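Side-chain contact in BvnE (Penicillium brevicompactum, PDB 6U9I), which probably catalyses a stereoselective semipinacol rearrangement during the fungal biosynthesis of brevianamides: residues A[120-123]-A[128-131]. Numbering follows the deposited sequence.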
loop_
_atom_site.group_PDB
_atom_site.type_symbol
_atom_site.label_atom_id
_atom_site.label_comp_id
_atom_site.label_asym_id
_atom_site.label_seq_id
_atom_site.Cartn_x
_atom_site.Cartn_y
_atom_site.Cartn_z
ATOM N N LEU A 120 -6.873 -2.204 6.524
ATOM C CA LEU A 120 -8.105 -2.446 7.263
ATOM C C LEU A 120 -7.951 -1.889 8.673
ATOM O O LEU A 120 -6.935 -2.134 9.331
ATOM C CB LEU A 120 -8.415 -3.943 7.333
ATOM C CG LEU A 120 -8.447 -4.740 6.024
ATOM C CD1 LEU A 120 -8.711 -6.218 6.300
ATOM C CD2 LEU A 120 -9.525 -4.199 5.131
ATOM N N THR A 121 -8.948 -1.146 9.142
ATOM C CA THR A 121 -9.030 -0.780 10.553
ATOM C C THR A 121 -10.268 -1.441 11.140
ATOM O O THR A 121 -11.349 -1.376 10.543
ATOM C CB THR A 121 -9.122 0.740 10.755
ATOM O OG1 THR A 121 -8.057 1.382 10.042
ATOM C CG2 THR A 121 -8.995 1.074 12.244
ATOM N N PHE A 122 -10.115 -2.072 12.299
ATOM C CA PHE A 122 -11.232 -2.725 12.961
ATOM C C PHE A 122 -11.652 -1.922 14.187
ATOM O O PHE A 122 -10.945 -1.019 14.644
ATOM C CB PHE A 122 -10.870 -4.165 13.332
ATOM C CG PHE A 122 -10.660 -5.045 12.128
ATOM C CD1 PHE A 122 -11.731 -5.703 11.549
ATOM C CD2 PHE A 122 -9.406 -5.174 11.561
ATOM C CE1 PHE A 122 -11.559 -6.498 10.427
ATOM C CE2 PHE A 122 -9.218 -5.974 10.438
ATOM C CZ PHE A 122 -10.290 -6.630 9.877
ATOM N N ASN A 123 -12.835 -2.249 14.701
ATOM C CA ASN A 123 -13.278 -1.677 15.963
ATOM C C ASN A 123 -12.385 -2.189 17.099
ATOM O O ASN A 123 -11.506 -3.039 16.911
ATOM C CB ASN A 123 -14.763 -1.992 16.198
ATOM C CG ASN A 123 -15.043 -3.491 16.355
ATOM O OD1 ASN A 123 -14.158 -4.324 16.178
ATOM N ND2 ASN A 123 -16.297 -3.833 16.677
ATOM N N LEU A 128 -15.269 -6.118 13.910
ATOM C CA LEU A 128 -15.981 -5.463 12.829
ATOM C C LEU A 128 -15.036 -4.493 12.142
ATOM O O LEU A 128 -14.283 -3.777 12.807
ATOM C CB LEU A 128 -17.208 -4.693 13.339
ATOM C CG LEU A 128 -18.423 -5.485 13.817
ATOM C CD1 LEU A 128 -19.473 -4.500 14.310
ATOM C CD2 LEU A 128 -18.983 -6.335 12.692
ATOM N N LEU A 129 -15.095 -4.468 10.819
ATOM C CA LEU A 129 -14.310 -3.534 10.023
ATOM C C LEU A 129 -14.910 -2.132 10.099
ATOM O O LEU A 129 -16.091 -1.943 9.806
ATOM C CB LEU A 129 -14.281 -4.014 8.575
ATOM C CG LEU A 129 -13.453 -3.263 7.554
ATOM C CD1 LEU A 129 -11.960 -3.345 7.893
ATOM C CD2 LEU A 129 -13.755 -3.932 6.229
ATOM N N ARG A 130 -14.093 -1.138 10.464
ATOM C CA ARG A 130 -14.589 0.233 10.572
ATOM C C ARG A 130 -14.001 1.176 9.530
ATOM O O ARG A 130 -14.500 2.296 9.382
ATOM C CB ARG A 130 -14.328 0.797 11.980
ATOM C CG ARG A 130 -12.863 1.108 12.279
ATOM C CD ARG A 130 -12.683 1.727 13.678
ATOM N NE ARG A 130 -13.403 3.003 13.800
ATOM C CZ ARG A 130 -13.485 3.695 14.931
ATOM N NH1 ARG A 130 -14.152 4.855 14.977
ATOM N NH2 ARG A 130 -12.887 3.235 16.015
ATOM N N ASP A 131 -12.981 0.752 8.785
ATOM C CA ASP A 131 -12.400 1.592 7.749
ATOM C C ASP A 131 -11.567 0.712 6.835
ATOM O O ASP A 131 -10.908 -0.214 7.305
ATOM C CB ASP A 131 -11.514 2.694 8.335
ATOM C CG ASP A 131 -11.049 3.682 7.280
ATOM O OD1 ASP A 131 -11.880 4.519 6.865
ATOM O OD2 ASP A 131 -9.868 3.631 6.860
HETATM O O HOH W 1 -8.064 1.777 7.301
HETATM O O HOH W 2 -10.804 1.032 16.461
#
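One face of the Phe-122 ring carries Leu-129 CD1, a CH-pi contact 4.2 Å from the ring centroid and offset toward the rim. Leu-128 O sits at the ring edge, near its plane, 3.4 Å from Phe-122 CD1. In Leu-129, CG lies anti to the backbone N (chi1 -176°), and a chi2 of 64° then turns CD1 back to the neighbouring strand. Leu-129 CD1 also packs on Leu-120 CB at 3.6 Å. Helix 14-31 covers this apolar side through Trp-25 and Leu-18. Arg-130 NH2 donates to water 2, which lies in plane at the guanidinium edge, and that water donates to Phe-122 O. The segments close a beta hairpin of strands 110-122 and 129-136, with a classic beta bulge: Arg-130 and Asp-131 both face Thr-121. Thr-121 O accepts from both backbone N-H groups, Arg-130 N at 2.8 Å and Asp-131 N at 3.2 Å. Thr-121 CB and Asp-131 CB pack together on one face of the sheet, and water 1 links Thr-121 OG1 to Asp-131 OD2. Lys-96 also bonds Thr-121 OG1, and Arg-48 forms a salt bridge with Asp-131. At the turn, Asn-123 N donates to Leu-128 O at 2.8 Å. Leu-128 N donates to Asn-123 OD1 at 3.1 Å, from above the carbonyl plane. Thr-127 N bonds the same oxygen. Replacing this side chain with alanine is likely to leave the N-H groups of Leu-128 and Thr-127 without their shared acceptor.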